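Local coordinates for protein single-stranded DNA specific exonuclease RecJ (Thermus thermophilus, PDB 2ZXR) that degrades single-stranded DNA from the 5' to the 3' end, using divalent metal ions, with no detectable activity on single-stranded RNA, at residues Pro48-Leu53 against Leu194-His199; Ala61-Glu66 against His199-Leu204. One frame throughout, in Å; residues are numbered along the deposited sequence.

Interaction 1. Residues Pro48-Leu53 against Leu194-His199; sequences PPLALL and LLWALH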
loop_
_atom_site.group_PDB
_atom_site.type_symbol
_atom_site.label_atom_id
_atom_site.label_comp_id
_atom_site.label_asym_id
_atom_site.label_seq_id
_atom_site.Cartn_x
_atom_site.Cartn_y
_atom_site.Cartn_z
ATOM N N PRO A 48 -0.477 -13.855 12.752
ATOM C CA PRO A 48 0.821 -14.392 13.145
ATOM C C PRO A 48 0.994 -14.252 14.660
ATOM O O PRO A 48 0.343 -13.412 15.316
ATOM C CB PRO A 48 1.803 -13.538 12.341
ATOM C CG PRO A 48 1.089 -12.223 12.202
ATOM C CD PRO A 48 -0.333 -12.645 11.922
ATOM N N PRO A 49 1.839 -15.107 15.245
ATOM C CA PRO A 49 2.062 -15.029 16.694
ATOM C C PRO A 49 2.996 -13.854 16.975
ATOM O O PRO A 49 3.927 -13.596 16.203
ATOM C CB PRO A 49 2.748 -16.356 16.999
ATOM C CG PRO A 49 3.632 -16.538 15.766
ATOM C CD PRO A 49 2.637 -16.196 14.641
ATOM N N LEU A 50 2.731 -13.118 18.047
ATOM C CA LEU A 50 3.631 -12.031 18.416
ATOM C C LEU A 50 4.655 -12.745 19.287
ATOM O O LEU A 50 4.320 -13.233 20.369
ATOM C CB LEU A 50 2.912 -10.974 19.243
ATOM C CG LEU A 50 3.826 -9.830 19.696
ATOM C CD1 LEU A 50 4.482 -9.175 18.474
ATOM C CD2 LEU A 50 3.002 -8.820 20.490
ATOM N N ALA A 51 5.888 -12.831 18.818
ATOM C CA ALA A 51 6.909 -13.523 19.574
ATOM C C ALA A 51 8.179 -12.698 19.721
ATOM O O ALA A 51 8.349 -11.666 19.066
ATOM C CB ALA A 51 7.230 -14.860 18.885
ATOM N N LEU A 52 9.074 -13.160 20.581
ATOM C CA LEU A 52 10.339 -12.476 20.772
ATOM C C LEU A 52 11.290 -12.936 19.666
ATOM O O LEU A 52 11.794 -14.060 19.715
ATOM C CB LEU A 52 10.921 -12.817 22.146
ATOM C CG LEU A 52 12.308 -12.269 22.512
ATOM C CD1 LEU A 52 12.301 -10.749 22.474
ATOM C CD2 LEU A 52 12.694 -12.761 23.901
ATOM N N LEU A 53 11.522 -12.076 18.670
ATOM C CA LEU A 53 12.413 -12.386 17.544
ATOM C C LEU A 53 13.845 -12.489 18.034
ATOM O O LEU A 53 14.277 -11.691 18.846
ATOM C CB LEU A 53 12.353 -11.293 16.481
ATOM C CG LEU A 53 11.025 -11.025 15.781
ATOM C CD1 LEU A 53 11.176 -9.842 14.841
ATOM C CD2 LEU A 53 10.602 -12.263 15.013
ATOM N N LEU A 194 13.756 -5.471 22.876
ATOM C CA LEU A 194 14.784 -5.360 23.902
ATOM C C LEU A 194 14.161 -5.381 25.290
ATOM O O LEU A 194 14.649 -6.092 26.179
ATOM C CB LEU A 194 15.587 -4.066 23.724
ATOM C CG LEU A 194 16.747 -3.818 24.705
ATOM C CD1 LEU A 194 17.753 -4.973 24.610
ATOM C CD2 LEU A 194 17.453 -2.476 24.377
ATOM N N LEU A 195 13.104 -4.595 25.508
ATOM C CA LEU A 195 12.460 -4.608 26.818
ATOM C C LEU A 195 11.951 -6.041 27.094
ATOM O O LEU A 195 12.028 -6.545 28.217
ATOM C CB LEU A 195 11.277 -3.622 26.861
ATOM C CG LEU A 195 10.459 -3.611 28.167
ATOM C CD1 LEU A 195 11.358 -3.230 29.328
ATOM C CD2 LEU A 195 9.285 -2.650 28.041
ATOM N N TRP A 196 11.440 -6.693 26.049
ATOM C CA TRP A 196 10.898 -8.051 26.158
ATOM C C TRP A 196 12.012 -9.061 26.516
ATOM O O TRP A 196 11.825 -9.948 27.367
ATOM C CB TRP A 196 10.232 -8.429 24.833
ATOM C CG TRP A 196 9.398 -9.688 24.834
ATOM C CD1 TRP A 196 9.477 -10.740 25.703
ATOM C CD2 TRP A 196 8.394 -10.038 23.875
ATOM N NE1 TRP A 196 8.584 -11.722 25.337
ATOM C CE2 TRP A 196 7.909 -11.314 24.220
ATOM C CE3 TRP A 196 7.861 -9.394 22.751
ATOM C CZ2 TRP A 196 6.913 -11.967 23.483
ATOM C CZ3 TRP A 196 6.862 -10.048 22.013
ATOM C CH2 TRP A 196 6.404 -11.323 22.390
ATOM N N ALA A 197 13.157 -8.928 25.854
ATOM C CA ALA A 197 14.299 -9.794 26.125
ATOM C C ALA A 197 14.694 -9.651 27.600
ATOM O O ALA A 197 14.994 -10.637 28.262
ATOM C CB ALA A 197 15.470 -9.418 25.213
ATOM N N LEU A 198 14.690 -8.423 28.113
ATOM C CA LEU A 198 15.025 -8.184 29.514
ATOM C C LEU A 198 13.989 -8.850 30.449
ATOM O O LEU A 198 14.348 -9.424 31.476
ATOM C CB LEU A 198 15.088 -6.675 29.801
ATOM C CG LEU A 198 15.318 -6.278 31.272
ATOM C CD1 LEU A 198 16.668 -6.817 31.764
ATOM C CD2 LEU A 198 15.265 -4.766 31.419
ATOM N N HIS A 199 12.706 -8.736 30.107
ATOM C CA HIS A 199 11.644 -9.358 30.904
ATOM C C HIS A 199 11.846 -10.864 30.961
ATOM O O HIS A 199 11.656 -11.500 31.999
ATOM C CB HIS A 199 10.269 -9.054 30.302
ATOM C CG HIS A 199 9.728 -7.729 30.723
ATOM N ND1 HIS A 199 8.411 -7.544 31.079
ATOM C CD2 HIS A 199 10.353 -6.548 30.950
ATOM C CE1 HIS A 199 8.248 -6.309 31.521
ATOM N NE2 HIS A 199 9.414 -5.686 31.453
#

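Interaction 2. Residues Ala61-Glu66 against His199-Leu204; sequences AAALLE and HERLGL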
loop_
_atom_site.group_PDB
_atom_site.type_symbol
_atom_site.label_atom_id
_atom_site.label_comp_id
_atom_site.label_asym_id
_atom_site.label_seq_id
_atom_site.Cartn_x
_atom_site.Cartn_y
_atom_site.Cartn_z
ATOM N N ALA A 61 22.469 -7.652 24.882
ATOM C CA ALA A 61 21.937 -6.355 25.273
ATOM C C ALA A 61 21.034 -6.455 26.495
ATOM O O ALA A 61 21.090 -5.610 27.390
ATOM C CB ALA A 61 21.202 -5.697 24.097
ATOM N N ALA A 62 20.208 -7.490 26.548
ATOM C CA ALA A 62 19.329 -7.676 27.698
ATOM C C ALA A 62 20.150 -8.019 28.954
ATOM O O ALA A 62 19.823 -7.576 30.060
ATOM C CB ALA A 62 18.322 -8.797 27.416
ATOM N N ALA A 63 21.204 -8.817 28.789
ATOM C CA ALA A 63 22.042 -9.194 29.925
ATOM C C ALA A 63 22.715 -7.954 30.521
ATOM O O ALA A 63 22.822 -7.790 31.745
ATOM C CB ALA A 63 23.098 -10.201 29.477
ATOM N N LEU A 64 23.152 -7.073 29.631
ATOM C CA LEU A 64 23.812 -5.842 30.001
ATOM C C LEU A 64 22.850 -4.998 30.814
ATOM O O LEU A 64 23.211 -4.435 31.855
ATOM C CB LEU A 64 24.221 -5.136 28.722
ATOM C CG LEU A 64 25.417 -4.196 28.682
ATOM C CD1 LEU A 64 26.520 -4.701 29.617
ATOM C CD2 LEU A 64 25.905 -4.124 27.214
ATOM N N LEU A 65 21.604 -4.933 30.356
ATOM C CA LEU A 65 20.593 -4.155 31.044
ATOM C C LEU A 65 20.255 -4.761 32.411
ATOM O O LEU A 65 19.998 -4.030 33.372
ATOM C CB LEU A 65 19.322 -4.048 30.184
ATOM C CG LEU A 65 19.340 -3.178 28.925
ATOM C CD1 LEU A 65 18.017 -3.367 28.184
ATOM C CD2 LEU A 65 19.526 -1.705 29.287
ATOM N N GLU A 66 20.224 -6.087 32.501
ATOM C CA GLU A 66 19.941 -6.719 33.791
ATOM C C GLU A 66 21.057 -6.282 34.770
ATOM O O GLU A 66 20.796 -5.934 35.927
ATOM C CB GLU A 66 19.928 -8.248 33.661
ATOM C CG GLU A 66 19.673 -8.960 34.987
ATOM C CD GLU A 66 19.672 -10.498 34.895
ATOM O OE1 GLU A 66 19.523 -11.127 35.957
ATOM O OE2 GLU A 66 19.817 -11.086 33.791
ATOM N N HIS A 199 12.706 -8.736 30.107
ATOM C CA HIS A 199 11.644 -9.358 30.904
ATOM C C HIS A 199 11.846 -10.864 30.961
ATOM O O HIS A 199 11.656 -11.500 31.999
ATOM C CB HIS A 199 10.269 -9.054 30.302
ATOM C CG HIS A 199 9.728 -7.729 30.723
ATOM N ND1 HIS A 199 8.411 -7.544 31.079
ATOM C CD2 HIS A 199 10.353 -6.548 30.950
ATOM C CE1 HIS A 199 8.248 -6.309 31.521
ATOM N NE2 HIS A 199 9.414 -5.686 31.453
ATOM N N GLU A 200 12.215 -11.438 29.827
ATOM C CA GLU A 200 12.465 -12.863 29.774
ATOM C C GLU A 200 13.586 -13.220 30.751
ATOM O O GLU A 200 13.450 -14.174 31.517
ATOM C CB GLU A 200 12.847 -13.270 28.358
ATOM C CG GLU A 200 11.683 -13.144 27.403
ATOM C CD GLU A 200 10.908 -14.433 27.285
ATOM O OE1 GLU A 200 9.679 -14.391 26.980
ATOM O OE2 GLU A 200 11.543 -15.495 27.490
ATOM N N ARG A 201 14.690 -12.470 30.716
ATOM C CA ARG A 201 15.808 -12.725 31.627
ATOM C C ARG A 201 15.385 -12.609 33.080
ATOM O O ARG A 201 15.853 -13.375 33.920
ATOM C CB ARG A 201 16.965 -11.732 31.418
ATOM C CG ARG A 201 17.909 -12.038 30.253
ATOM C CD ARG A 201 19.145 -11.136 30.302
ATOM N NE ARG A 201 20.069 -11.499 31.385
ATOM C CZ ARG A 201 20.955 -12.494 31.312
ATOM N NH1 ARG A 201 21.046 -13.231 30.210
ATOM N NH2 ARG A 201 21.762 -12.751 32.343
ATOM N N LEU A 202 14.513 -11.646 33.371
ATOM C CA LEU A 202 14.058 -11.404 34.723
ATOM C C LEU A 202 12.919 -12.305 35.139
ATOM O O LEU A 202 12.415 -12.171 36.245
ATOM C CB LEU A 202 13.619 -9.944 34.876
ATOM C CG LEU A 202 14.722 -8.884 34.704
ATOM C CD1 LEU A 202 14.142 -7.466 34.795
ATOM C CD2 LEU A 202 15.765 -9.098 35.797
ATOM N N GLY A 203 12.511 -13.217 34.255
ATOM C CA GLY A 203 11.406 -14.103 34.584
ATOM C C GLY A 203 10.060 -13.402 34.639
ATOM O O GLY A 203 9.184 -13.803 35.404
ATOM N N LEU A 204 9.882 -12.355 33.831
ATOM C CA LEU A 204 8.621 -11.630 33.813
ATOM C C LEU A 204 7.864 -11.897 32.500
ATOM O O LEU A 204 8.460 -12.235 31.481
ATOM C CB LEU A 204 8.864 -10.120 33.977
ATOM C CG LEU A 204 9.658 -9.678 35.208
ATOM C CD1 LEU A 204 9.840 -8.160 35.196
ATOM C CD2 LEU A 204 8.911 -10.114 36.491
HETATM O O HOH W 1 22.999 -10.149 33.525
#

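Interaction 1. Residues Pro48-Leu53 against Leu194-His199
Leu-50, Ala-51 and Leu-52 lie along the indole of Trp-196. The contact joins an irregular connecting loop, between helices 29-37 and 60-70, to helix 187-201 of the DHH domain. Trp-196 is the residue at the centre of it. With CG anti to the backbone N (chi1 -169°), the indole extends from the helix to the loop and turns one face to Leu-52. CB of Leu-52 sits over the five-membered ring of Trp-196 in a CH-pi contact, 4.0 Å from the centroid and 12° off the ring normal. Leu-52 and the indole run past each other in opposite directions, which brings Leu-52 CD1 to 3.9 Å from Trp-196 CG and CD2 near Ala-197 CA. This helix side is closed to solvent: Trp-196 and Ala-197 are buried. The loop residues Leu-50, Ala-51 and Leu-52 stay partly exposed, although they touch the ring closely. The six-membered ring meets mainly backbone, Ala-51 C lying 3.5 Å from Trp-196 CH2. The carbonyl of Ala-51 accepts the indole N-H of Trp-228 on helix 227-239. Leu-50 CG packs 3.8 Å from Trp-196 CZ3. At the ring edge, in its plane, Leu-50 O lies 3.5 Å from Trp-196 CH2.

Interaction 2. Residues Ala61-Glu66 against His199-Leu204
Arg-201 lies across the helix that holds Ala-62, Ala-63 and Glu-66. It stands in the last turn of helix 187-201, and its long side chain makes most of the contact. Arg-201 CB comes first and passes within 3.8 Å of Glu-66 OE2. CG follows, a little farther from the same oxygen. Arg-201 CD settles on the backbone of the other helix, 3.5 Å from Ala-63 N, and also touches the methyl group of Ala-62. The chain then bends at chi3 (72°), which lays the guanidinium over Ala-63. CB of Ala-63 stands 3.6 Å from the guanidinium plane of Arg-201, over its centre, with NH1 also close to this methyl. Ala-63 CA also lies over that guanidinium face, near NE. Arg-201 NE to Glu-66 OE2 measures 2.5 Å, with an N-H...O angle of 143°; a length this short is doubtful in detail, though the salt bridge is clear. Arg-201 NH2 adds a weak bond to Glu-66 OE2 at 2.9 Å. One carboxylate oxygen therefore takes both branches, near the guanidinium plane at its edge. The two charged groups are not coplanar: their planes are 52° apart. NH2 also meets a water in a weak bond, and that water probably donates to Ala-63 O. Glu-66 reaches the arginine with an extended chain, and its CG packs on CD2 of Leu-202. Leu-198 also touches Glu-66. The arrangement is a surface salt bridge between two packed helices, with Ala-63 against the guanidinium face and Ala-62 against CD. Just beyond it, Leu-204 N bonds back to His-199 O and Gly-203 N to Glu-200 O; with the positive phi of Gly-203 this makes a Schellman motif closing the helix.

In the fold
Both interactions use helix 187-201, and their segments share His-199. Their centres are 11 Å apart. Along the chain the order is 48-53, 61-66, 194-199, then 199-204, so the two contacts cross. The loop and helix 60-70 both pack on helix 187-201, and interaction 2 reaches on to the turn that follows it. Interaction 1 is partly buried, while interaction 2 lies at the surface. They touch directly: Ala-197 CB is 3.7 Å from Ala-62 CB, and Leu-194 packs on Ala-61. Helix 60-70 also packs on strands 131-134 and 154-158 of the parallel sheet. The contacts join the loop and helix that come before strand 74-78 in the chain to helix 187-201, away from the metal site.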